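Tyrosine--tRNA ligase, mitochondrial (Emericella nidulans, PDB 5IHX) probably attaches L-tyrosine to mitochondrial tRNA(Tyr), using ATP and releasing AMP and diphosphate. Local coordinates at residues S36-L41 against G52-L57; A131-M136 against N168-W173; F310-F315 against E362-I367; S340-E345 against R352-H357. One frame throughout, in Å; residues are numbered along the deposited sequence.

Contact 1. Residues S36-L41 against G52-L57; sequences SFVEHL and GDRDLL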
# COMPACT_ATOMS: atom_id res chain seq x y z
N SER A 36 -33.78 -20.63 11.05
CA SER A 36 -32.38 -20.49 10.67
C SER A 36 -31.80 -19.32 11.44
O SER A 36 -32.53 -18.57 12.09
CB SER A 36 -32.23 -20.26 9.16
OG SER A 36 -32.68 -18.97 8.80
N PHE A 37 -30.48 -19.17 11.39
CA PHE A 37 -29.82 -18.07 12.08
C PHE A 37 -30.32 -16.72 11.55
O PHE A 37 -30.47 -15.77 12.31
CB PHE A 37 -28.30 -18.18 11.94
CG PHE A 37 -27.55 -17.18 12.76
CD1 PHE A 37 -27.63 -17.19 14.14
CD2 PHE A 37 -26.74 -16.23 12.16
CE1 PHE A 37 -26.94 -16.27 14.91
CE2 PHE A 37 -26.04 -15.31 12.91
CZ PHE A 37 -26.14 -15.33 14.29
N VAL A 38 -30.57 -16.66 10.25
CA VAL A 38 -31.06 -15.43 9.63
C VAL A 38 -32.48 -15.11 10.10
O VAL A 38 -32.76 -13.98 10.51
CB VAL A 38 -31.04 -15.53 8.09
CG1 VAL A 38 -31.70 -14.30 7.45
CG2 VAL A 38 -29.62 -15.68 7.59
N GLU A 39 -33.37 -16.09 9.99
CA GLU A 39 -34.75 -15.92 10.43
C GLU A 39 -34.79 -15.49 11.89
O GLU A 39 -35.61 -14.67 12.29
CB GLU A 39 -35.54 -17.22 10.23
CG GLU A 39 -35.74 -17.59 8.77
CD GLU A 39 -36.31 -18.99 8.58
OE1 GLU A 39 -36.02 -19.88 9.41
OE2 GLU A 39 -37.04 -19.20 7.59
N HIS A 40 -33.88 -16.06 12.68
CA HIS A 40 -33.77 -15.70 14.08
C HIS A 40 -33.37 -14.23 14.26
O HIS A 40 -33.99 -13.51 15.03
CB HIS A 40 -32.75 -16.59 14.78
CG HIS A 40 -32.42 -16.13 16.17
ND1 HIS A 40 -33.31 -16.22 17.21
CD2 HIS A 40 -31.30 -15.55 16.67
CE1 HIS A 40 -32.75 -15.73 18.30
NE2 HIS A 40 -31.54 -15.31 18.00
N LEU A 41 -32.34 -13.80 13.53
CA LEU A 41 -31.87 -12.42 13.64
C LEU A 41 -32.92 -11.43 13.17
O LEU A 41 -33.06 -10.34 13.74
CB LEU A 41 -30.58 -12.22 12.82
CG LEU A 41 -29.29 -12.85 13.36
CD1 LEU A 41 -28.14 -12.54 12.42
CD2 LEU A 41 -28.98 -12.38 14.77
N GLY A 52 -25.77 -8.47 -0.40
CA GLY A 52 -25.99 -9.61 -1.26
C GLY A 52 -27.45 -9.99 -1.21
O GLY A 52 -28.31 -9.15 -0.91
N ASP A 53 -27.75 -11.26 -1.50
CA ASP A 53 -29.12 -11.74 -1.53
C ASP A 53 -29.52 -12.31 -0.17
O ASP A 53 -28.86 -13.22 0.34
CB ASP A 53 -29.29 -12.80 -2.62
CG ASP A 53 -30.72 -13.27 -2.77
OD1 ASP A 53 -30.93 -14.47 -3.03
OD2 ASP A 53 -31.64 -12.43 -2.62
N ARG A 54 -30.58 -11.77 0.41
CA ARG A 54 -31.06 -12.21 1.72
C ARG A 54 -31.34 -13.71 1.73
O ARG A 54 -30.93 -14.42 2.65
CB ARG A 54 -32.31 -11.43 2.13
CG ARG A 54 -32.91 -11.84 3.48
CD ARG A 54 -33.88 -13.00 3.36
NE ARG A 54 -34.38 -13.48 4.64
CZ ARG A 54 -34.99 -14.65 4.80
NH1 ARG A 54 -35.18 -15.45 3.76
NH2 ARG A 54 -35.41 -15.03 6.00
N ASP A 55 -32.04 -14.21 0.71
CA ASP A 55 -32.39 -15.62 0.65
C ASP A 55 -31.15 -16.49 0.59
O ASP A 55 -31.13 -17.59 1.15
CB ASP A 55 -33.29 -15.92 -0.55
CG ASP A 55 -34.67 -15.28 -0.43
OD1 ASP A 55 -35.13 -15.07 0.71
OD2 ASP A 55 -35.28 -14.99 -1.48
N LEU A 56 -30.11 -16.01 -0.07
CA LEU A 56 -28.85 -16.74 -0.12
C LEU A 56 -28.20 -16.79 1.26
O LEU A 56 -27.69 -17.83 1.67
CB LEU A 56 -27.89 -16.12 -1.13
CG LEU A 56 -26.51 -16.77 -1.22
CD1 LEU A 56 -26.62 -18.26 -1.49
CD2 LEU A 56 -25.66 -16.10 -2.29
N LEU A 57 -28.23 -15.67 1.97
CA LEU A 57 -27.70 -15.61 3.33
C LEU A 57 -28.40 -16.64 4.20
O LEU A 57 -27.75 -17.39 4.94
CB LEU A 57 -27.88 -14.21 3.92
CG LEU A 57 -27.21 -13.95 5.28
CD1 LEU A 57 -25.70 -13.94 5.16
CD2 LEU A 57 -27.71 -12.65 5.88
O HOH W 1 -36.96 -17.50 5.39

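Contact 2. Residues A131-M136 against N168-W173; sequences ANMASM and NNNVWW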
# COMPACT_ATOMS: atom_id res chain seq x y z
N ALA A 131 -2.13 2.23 24.05
CA ALA A 131 -2.92 2.14 25.28
C ALA A 131 -4.37 1.82 24.95
O ALA A 131 -4.99 0.97 25.59
CB ALA A 131 -2.82 3.44 26.07
N ASN A 132 -4.91 2.51 23.95
CA ASN A 132 -6.27 2.27 23.50
C ASN A 132 -6.45 0.83 23.02
O ASN A 132 -7.45 0.18 23.33
CB ASN A 132 -6.63 3.23 22.36
CG ASN A 132 -6.93 4.63 22.85
OD1 ASN A 132 -7.02 4.88 24.05
ND2 ASN A 132 -7.07 5.56 21.91
N MET A 133 -5.48 0.35 22.26
CA MET A 133 -5.52 -0.99 21.69
C MET A 133 -5.50 -2.06 22.78
O MET A 133 -6.24 -3.05 22.71
CB MET A 133 -4.35 -1.18 20.73
CG MET A 133 -4.43 -2.43 19.87
SD MET A 133 -2.97 -2.68 18.84
CE MET A 133 -2.86 -1.11 17.99
N ALA A 134 -4.67 -1.86 23.79
CA ALA A 134 -4.54 -2.82 24.88
C ALA A 134 -5.80 -2.85 25.75
O ALA A 134 -6.25 -3.91 26.17
CB ALA A 134 -3.32 -2.48 25.73
N SER A 135 -6.37 -1.67 26.00
CA SER A 135 -7.59 -1.57 26.80
C SER A 135 -8.77 -2.21 26.09
O SER A 135 -9.58 -2.90 26.71
CB SER A 135 -7.90 -0.11 27.12
OG SER A 135 -6.86 0.48 27.88
N MET A 136 -8.87 -1.99 24.78
CA MET A 136 -9.98 -2.53 24.00
C MET A 136 -9.85 -4.05 23.89
O MET A 136 -10.86 -4.76 23.90
CB MET A 136 -10.01 -1.92 22.60
CG MET A 136 -11.25 -2.28 21.80
SD MET A 136 -11.88 -0.94 20.76
CE MET A 136 -12.38 0.26 21.99
N ASN A 168 -6.25 -9.73 16.50
CA ASN A 168 -5.78 -8.40 16.11
C ASN A 168 -5.20 -8.48 14.70
O ASN A 168 -4.32 -9.30 14.44
CB ASN A 168 -4.73 -7.89 17.10
CG ASN A 168 -4.39 -6.43 16.89
OD1 ASN A 168 -4.44 -5.91 15.78
ND2 ASN A 168 -4.02 -5.76 17.98
N ASN A 169 -5.67 -7.64 13.78
CA ASN A 169 -5.21 -7.72 12.40
C ASN A 169 -3.76 -7.26 12.25
O ASN A 169 -3.18 -7.36 11.17
CB ASN A 169 -6.13 -6.93 11.46
CG ASN A 169 -6.16 -5.44 11.75
OD1 ASN A 169 -5.41 -4.93 12.58
ND2 ASN A 169 -7.04 -4.73 11.05
N ASN A 170 -3.17 -6.76 13.34
CA ASN A 170 -1.73 -6.53 13.40
C ASN A 170 -0.95 -7.81 13.15
O ASN A 170 0.20 -7.77 12.71
CB ASN A 170 -1.32 -5.97 14.77
CG ASN A 170 -1.33 -4.46 14.82
OD1 ASN A 170 -1.05 -3.78 13.83
ND2 ASN A 170 -1.63 -3.91 16.00
N VAL A 171 -1.58 -8.95 13.44
CA VAL A 171 -0.94 -10.25 13.27
C VAL A 171 -0.39 -10.42 11.85
O VAL A 171 0.67 -11.02 11.67
CB VAL A 171 -1.93 -11.40 13.60
CG1 VAL A 171 -1.43 -12.74 13.07
CG2 VAL A 171 -2.14 -11.48 15.10
N TRP A 172 -1.11 -9.91 10.86
CA TRP A 172 -0.62 -9.97 9.48
C TRP A 172 -0.14 -8.61 8.97
O TRP A 172 0.85 -8.56 8.23
CB TRP A 172 -1.70 -10.54 8.54
CG TRP A 172 -3.08 -9.97 8.66
CD1 TRP A 172 -3.56 -8.83 8.06
CD2 TRP A 172 -4.19 -10.53 9.38
NE1 TRP A 172 -4.89 -8.65 8.38
CE2 TRP A 172 -5.30 -9.68 9.19
CE3 TRP A 172 -4.34 -11.67 10.18
CZ2 TRP A 172 -6.54 -9.93 9.77
CZ3 TRP A 172 -5.58 -11.92 10.75
CH2 TRP A 172 -6.66 -11.05 10.54
N TRP A 173 -0.79 -7.52 9.35
CA TRP A 173 -0.43 -6.21 8.80
C TRP A 173 0.96 -5.72 9.22
O TRP A 173 1.52 -4.84 8.58
CB TRP A 173 -1.46 -5.15 9.19
CG TRP A 173 -2.73 -5.25 8.41
CD1 TRP A 173 -3.99 -5.36 8.90
CD2 TRP A 173 -2.85 -5.26 6.98
NE1 TRP A 173 -4.90 -5.43 7.86
CE2 TRP A 173 -4.21 -5.37 6.68
CE3 TRP A 173 -1.93 -5.18 5.93
CZ2 TRP A 173 -4.69 -5.41 5.37
CZ3 TRP A 173 -2.39 -5.22 4.63
CH2 TRP A 173 -3.76 -5.33 4.36

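Contact 3. Residues F310-F315 against E362-I367; sequences FELYQF and EFVELI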
# COMPACT_ATOMS: atom_id res chain seq x y z
N PHE A 310 -24.42 2.54 37.12
CA PHE A 310 -25.64 3.24 37.45
C PHE A 310 -26.10 4.08 36.27
O PHE A 310 -27.29 4.12 35.92
CB PHE A 310 -25.42 4.13 38.68
CG PHE A 310 -26.67 4.83 39.16
CD1 PHE A 310 -26.89 6.16 38.86
CD2 PHE A 310 -27.62 4.14 39.89
CE1 PHE A 310 -28.03 6.80 39.30
CE2 PHE A 310 -28.77 4.78 40.33
CZ PHE A 310 -28.97 6.11 40.03
N GLU A 311 -25.15 4.77 35.65
CA GLU A 311 -25.41 5.63 34.51
C GLU A 311 -25.75 4.86 33.23
O GLU A 311 -26.53 5.33 32.40
CB GLU A 311 -24.21 6.54 34.29
CG GLU A 311 -24.13 7.64 35.32
CD GLU A 311 -22.70 8.09 35.60
OE1 GLU A 311 -21.82 7.22 35.68
OE2 GLU A 311 -22.46 9.31 35.71
N LEU A 312 -25.17 3.68 33.08
CA LEU A 312 -25.50 2.82 31.95
C LEU A 312 -26.94 2.37 32.12
O LEU A 312 -27.71 2.29 31.15
CB LEU A 312 -24.56 1.62 31.87
CG LEU A 312 -24.66 0.68 30.65
CD1 LEU A 312 -25.14 1.39 29.39
CD2 LEU A 312 -23.33 0.01 30.39
N TYR A 313 -27.32 2.09 33.36
CA TYR A 313 -28.68 1.71 33.68
C TYR A 313 -29.64 2.85 33.35
O TYR A 313 -30.66 2.65 32.71
CB TYR A 313 -28.80 1.31 35.15
CG TYR A 313 -30.11 0.65 35.50
CD1 TYR A 313 -31.18 1.38 35.97
CD2 TYR A 313 -30.27 -0.72 35.35
CE1 TYR A 313 -32.38 0.77 36.30
CE2 TYR A 313 -31.46 -1.34 35.67
CZ TYR A 313 -32.51 -0.59 36.14
OH TYR A 313 -33.71 -1.20 36.47
N GLN A 314 -29.29 4.06 33.80
CA GLN A 314 -30.10 5.24 33.53
C GLN A 314 -30.32 5.46 32.04
O GLN A 314 -31.42 5.79 31.60
CB GLN A 314 -29.47 6.50 34.15
CG GLN A 314 -29.68 6.62 35.64
CD GLN A 314 -29.13 7.91 36.21
OE1 GLN A 314 -27.96 8.25 36.00
NE2 GLN A 314 -29.97 8.64 36.93
N PHE A 315 -29.26 5.32 31.25
CA PHE A 315 -29.36 5.53 29.82
C PHE A 315 -30.46 4.66 29.21
O PHE A 315 -31.26 5.13 28.40
CB PHE A 315 -28.03 5.25 29.13
CG PHE A 315 -28.10 5.29 27.63
CD1 PHE A 315 -28.09 4.12 26.89
CD2 PHE A 315 -28.19 6.50 26.96
CE1 PHE A 315 -28.16 4.16 25.51
CE2 PHE A 315 -28.26 6.54 25.58
CZ PHE A 315 -28.25 5.37 24.86
N GLU A 362 -31.14 -6.27 31.98
CA GLU A 362 -30.53 -7.30 31.14
C GLU A 362 -29.19 -6.86 30.57
O GLU A 362 -28.21 -7.61 30.62
CB GLU A 362 -31.47 -7.69 30.00
CG GLU A 362 -32.65 -8.55 30.44
CD GLU A 362 -32.21 -9.91 30.94
OE1 GLU A 362 -32.76 -10.36 31.97
OE2 GLU A 362 -31.33 -10.53 30.31
N PHE A 363 -29.14 -5.65 30.04
CA PHE A 363 -27.92 -5.19 29.38
C PHE A 363 -26.82 -4.91 30.39
O PHE A 363 -25.65 -5.17 30.12
CB PHE A 363 -28.18 -3.94 28.54
CG PHE A 363 -27.02 -3.56 27.67
CD1 PHE A 363 -26.78 -4.23 26.48
CD2 PHE A 363 -26.15 -2.56 28.05
CE1 PHE A 363 -25.71 -3.89 25.68
CE2 PHE A 363 -25.07 -2.22 27.26
CZ PHE A 363 -24.85 -2.89 26.07
N VAL A 364 -27.18 -4.39 31.55
CA VAL A 364 -26.20 -4.16 32.61
C VAL A 364 -25.66 -5.50 33.09
O VAL A 364 -24.47 -5.63 33.36
CB VAL A 364 -26.79 -3.35 33.78
CG1 VAL A 364 -25.87 -3.41 35.00
CG2 VAL A 364 -27.00 -1.90 33.37
N GLU A 365 -26.53 -6.50 33.21
CA GLU A 365 -26.08 -7.82 33.62
C GLU A 365 -25.11 -8.40 32.60
O GLU A 365 -24.08 -8.98 32.96
CB GLU A 365 -27.25 -8.78 33.83
CG GLU A 365 -26.80 -10.19 34.22
CD GLU A 365 -27.94 -11.10 34.61
OE1 GLU A 365 -29.11 -10.68 34.51
OE2 GLU A 365 -27.66 -12.24 35.04
N LEU A 366 -25.44 -8.26 31.32
CA LEU A 366 -24.57 -8.75 30.25
C LEU A 366 -23.19 -8.12 30.34
O LEU A 366 -22.19 -8.82 30.32
CB LEU A 366 -25.18 -8.45 28.87
CG LEU A 366 -24.25 -8.62 27.66
CD1 LEU A 366 -23.71 -10.04 27.55
CD2 LEU A 366 -24.96 -8.22 26.37
N ILE A 367 -23.14 -6.80 30.47
CA ILE A 367 -21.86 -6.09 30.43
C ILE A 367 -21.11 -6.16 31.76
O ILE A 367 -19.90 -6.40 31.77
CB ILE A 367 -22.06 -4.60 30.05
CG1 ILE A 367 -22.77 -4.47 28.70
CG2 ILE A 367 -20.73 -3.86 30.03
CD1 ILE A 367 -22.00 -5.06 27.52

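Contact 4. Residues S340-E345 against R352-H357; sequences SKIMEE and RRVAQH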
# COMPACT_ATOMS: atom_id res chain seq x y z
N SER A 340 -43.15 -10.21 24.78
CA SER A 340 -44.57 -9.95 24.56
C SER A 340 -45.28 -9.74 25.90
O SER A 340 -46.07 -8.82 26.05
CB SER A 340 -45.21 -11.10 23.80
OG SER A 340 -44.64 -11.25 22.51
N LYS A 341 -44.98 -10.61 26.86
CA LYS A 341 -45.56 -10.51 28.19
C LYS A 341 -45.17 -9.20 28.87
O LYS A 341 -45.99 -8.58 29.55
CB LYS A 341 -45.11 -11.70 29.04
CG LYS A 341 -45.90 -11.89 30.33
CD LYS A 341 -45.35 -13.05 31.14
N ILE A 342 -43.93 -8.77 28.68
CA ILE A 342 -43.46 -7.50 29.24
C ILE A 342 -44.17 -6.32 28.59
O ILE A 342 -44.54 -5.36 29.26
CB ILE A 342 -41.93 -7.34 29.07
CG1 ILE A 342 -41.18 -8.34 29.95
CG2 ILE A 342 -41.49 -5.92 29.43
CD1 ILE A 342 -39.71 -8.50 29.58
N MET A 343 -44.36 -6.40 27.27
CA MET A 343 -44.96 -5.30 26.53
C MET A 343 -46.45 -5.19 26.84
O MET A 343 -47.01 -4.10 26.84
CB MET A 343 -44.73 -5.48 25.02
CG MET A 343 -43.29 -5.19 24.58
SD MET A 343 -42.64 -3.61 25.17
CE MET A 343 -43.83 -2.46 24.46
N GLU A 344 -47.10 -6.33 27.09
CA GLU A 344 -48.51 -6.32 27.47
C GLU A 344 -48.73 -5.52 28.75
O GLU A 344 -49.67 -4.75 28.85
CB GLU A 344 -49.02 -7.75 27.67
CG GLU A 344 -50.51 -7.84 27.96
CD GLU A 344 -50.97 -9.27 28.22
OE1 GLU A 344 -50.12 -10.18 28.23
OE2 GLU A 344 -52.19 -9.48 28.40
N GLU A 345 -47.84 -5.71 29.72
CA GLU A 345 -47.90 -4.94 30.96
C GLU A 345 -47.48 -3.49 30.73
O GLU A 345 -48.08 -2.57 31.27
CB GLU A 345 -47.01 -5.58 32.03
CG GLU A 345 -47.01 -4.84 33.36
CD GLU A 345 -46.30 -5.60 34.46
OE1 GLU A 345 -45.87 -6.75 34.21
OE2 GLU A 345 -46.17 -5.05 35.58
N ARG A 352 -44.72 3.23 34.38
CA ARG A 352 -44.02 2.36 35.32
C ARG A 352 -42.68 1.89 34.75
O ARG A 352 -41.84 1.37 35.48
CB ARG A 352 -44.88 1.16 35.67
CG ARG A 352 -46.17 1.50 36.40
CD ARG A 352 -47.07 0.28 36.52
NE ARG A 352 -46.34 -0.87 37.06
CZ ARG A 352 -46.52 -2.13 36.67
NH1 ARG A 352 -47.40 -2.43 35.72
NH2 ARG A 352 -45.80 -3.10 37.23
N ARG A 353 -42.50 2.08 33.44
CA ARG A 353 -41.25 1.74 32.76
C ARG A 353 -40.85 0.28 32.99
O ARG A 353 -39.67 -0.03 33.16
CB ARG A 353 -40.11 2.66 33.23
CG ARG A 353 -40.37 4.15 33.02
CD ARG A 353 -39.48 4.73 31.92
NE ARG A 353 -40.01 5.99 31.40
CZ ARG A 353 -39.49 6.66 30.38
NH1 ARG A 353 -38.41 6.20 29.75
NH2 ARG A 353 -40.05 7.80 29.98
N VAL A 354 -41.83 -0.62 32.99
CA VAL A 354 -41.55 -2.04 33.17
C VAL A 354 -40.65 -2.56 32.06
O VAL A 354 -39.73 -3.34 32.31
CB VAL A 354 -42.86 -2.87 33.21
CG1 VAL A 354 -42.56 -4.37 33.21
CG2 VAL A 354 -43.70 -2.48 34.42
N ALA A 355 -40.91 -2.11 30.83
CA ALA A 355 -40.14 -2.56 29.68
C ALA A 355 -38.73 -1.97 29.72
O ALA A 355 -37.75 -2.67 29.46
CB ALA A 355 -40.83 -2.17 28.39
N GLN A 356 -38.62 -0.70 30.07
CA GLN A 356 -37.33 -0.02 30.11
C GLN A 356 -36.43 -0.59 31.21
O GLN A 356 -35.22 -0.72 31.02
CB GLN A 356 -37.52 1.48 30.32
CG GLN A 356 -37.91 2.26 29.07
CD GLN A 356 -39.41 2.33 28.85
OE1 GLN A 356 -40.19 1.70 29.57
NE2 GLN A 356 -39.83 3.12 27.86
N HIS A 357 -37.03 -0.92 32.36
CA HIS A 357 -36.27 -1.47 33.48
C HIS A 357 -35.76 -2.88 33.16
O HIS A 357 -34.63 -3.22 33.51
CB HIS A 357 -37.12 -1.50 34.75
CG HIS A 357 -37.17 -0.20 35.47
ND1 HIS A 357 -36.06 0.34 36.10
CD2 HIS A 357 -38.18 0.68 35.68
CE1 HIS A 357 -36.39 1.50 36.65
NE2 HIS A 357 -37.67 1.73 36.41

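Contact 1. Residues S36-L41 against G52-L57
V38 and L57 make the apolar part of a partly buried contact between the first turns of two helices, 37-44 and 54-63. E39 and R54 lie at its polar margin. V38 points at the second helix. Its CG2 lies 3.8 Å from L57 CG. The same methyl also rests on the backbone there, with V38 CG2 3.7 Å from L57 O. The other branch, CG1, is anti to the backbone N (chi1 174°) and faces R54. V38 CG1 comes within 4.0 Å of R54 NE and approaches the guanidinium obliquely.

In chain order, the short edge strand 50-51 of the mixed sheet falls between the two helices. L57 carries the packing on toward that sheet, against I277 and F279 of strand 277-280. S36 and E39 form a capping box at the start of helix 37-44. S36 OG accepts from E39 N at a nearly straight 174°, and S36 N returns a bond to E39 OE1 of 2.9 Å, met on the anti side. This holds one carboxylate oxygen at the helix start.

The other oxygen reaches R54 through a water, which donates to E39 OE2 at 2.8 Å. That water accepts from R54 NH2 at 3.0 Å and lies in the guanidinium plane. E39 CG also sits at the guanidinium edge, 3.8 Å from R54 NH2, where the two side chains cross at about a right angle. A bend at chi2 (-87°) brings the R54 end toward helix 37-44. Its rotation is further restrained by salt bridges from NH1 to D55 OD1 (3.1 Å) and from NE to E42.

Contact 2. Residues A131-M136 against N168-W173
M133 reaches across from helix 126-153 and brings its sulfur against two asparagine amides, both on one side. M133 SD is 3.4 Å from N168 ND2 and equally 3.4 Å from N170 ND2. The N168 approach is a weak N-H...S hydrogen bond, with an angle of 153° at the hydrogen. M133 and N168 cross at about a right angle. N170 and M133 run toward each other instead. The M133 chain is straight as far as the sulfur and then bends at chi3 (-54°), leaving M133 CE 3.6 Å from N170 ND2.

Helix 126-153 belongs to the crossover between the adjacent parallel strands 100-104 and 164-168, so this surface contact joins the crossover helix to the end of the outermost strand. M133 also packs on L104.

The N168 amide has a defined orientation. Its OD1 caps the following turn by accepting from N170 N at 2.9 Å, with the donor above the carbonyl plane, and G106 N adds a weak bond. The opposite end, ND2, is thereby turned to the sulfur. The N168 side chain is about 9 Å from the bound tyrosine. Further along, N169, W172 and W173 all bond to D224, which lines the tyrosine pocket.

Contact 3. Residues F310-F315 against E362-I367
L312 and Y313 of helix 309-317 pack on F363 and V364 of helix 354-368 in a buried, wholly apolar contact. No hydrogen bond crosses it. V364 CG2 is the central methyl. It lies 4.0 Å from Y313 CD2, at the edge of the ring and near its plane. V364 CG2 also touches the backbone of Y313, at 4.0 Å from CA, and reaches L312 CG more loosely at 4.4 Å. One methyl therefore fits between two successive residues of the other helix.

L312 and F363 cross at about a right angle. L312 CD1 comes to 4.2 Å from F363 CE2, obliquely to the ring. One face of F363 is covered from its own helix by I367 CG1, 3.5 Å above the plane and toward the rim. The ring also meets that of F316.

The short helical segments run roughly antiparallel, at 145°, with axes 9.7 Å apart at their closest. They lie in the helical region that follows the sheet-bearing catalytic part in this class I synthetase.

The polar ends of Y313, E362 and E365 find partners outside the two segments. The Y313 ring is anti to the backbone N (chi1 -169°), and its OH bonds to H357 ND1. E362 and E365 both form salt bridges with K153, linking helix 354-368 to the end of helix 126-153. E362 also bonds Y150 and H154.

Contact 4. Residues S340-E345 against R352-H357
E345 and R352 form a salt bridge across the short connection between helices 336-348 and 354-368. Both terminal nitrogens of R352 grip the same oxygen, end-on. R352 NH2 is 2.6 Å from E345 OE2, nearly in line with its C-O bond. R352 NH1 is 2.9 Å from E345 OE2 and uses the anti lone pair. The oxygen lies close to the guanidinium plane, while the carboxylate plane is turned 30° from it. Both bonds are bent, at 144° and 130°. The E345 chain is fully extended, and R352 bends at chi3 to meet it.

V354 backs this pair. Its CG2 stands over the centre of the R352 guanidinium, 3.5 Å above the plane, and also touches the carboxylate, with V354 CG2 3.7 Å from E345 OE2.

Next to the salt bridge, I342 and M343 make the apolar part. I342 CG2 presses on the backbone of A355, 3.6 Å from its CA. The same methyl is 4.2 Å from V354 CG1. M343 starts away from the second helix, but two successive bends return its sulfur, so that M343 SD lies 4.0 Å from A355 CB. The small A355 thus receives both side chains.

Q346 fixes the start of helix 354-368 from the first helix. Its OE1 accepts from A355 N, and its NE2 donates to Q356 OE1. The two helices form a helical hairpin. Helix 321-331 packs beside it through E325 on M343 and V324 on A355 and Q356, and R353 NH1 bonds V317 O at the end of helix 309-317.

From the N terminus, contact 1 closes a short loop carrying edge strand 50-51 and packs two early helices beside one end of the sheet. Contact 2 follows in series. It closes the crossover from helix 126-153 to strand 164-168, at the other end of the sheet and on the opposite side of the chain's centre. Contact 3 opens next and closes a long, mostly helical loop between helices 309-317 and 354-368. Contact 4 is nested inside that loop, and no contacts cross. Contacts 3 and 4 share helix 354-368 and touch directly. Their centres are 16 Å apart.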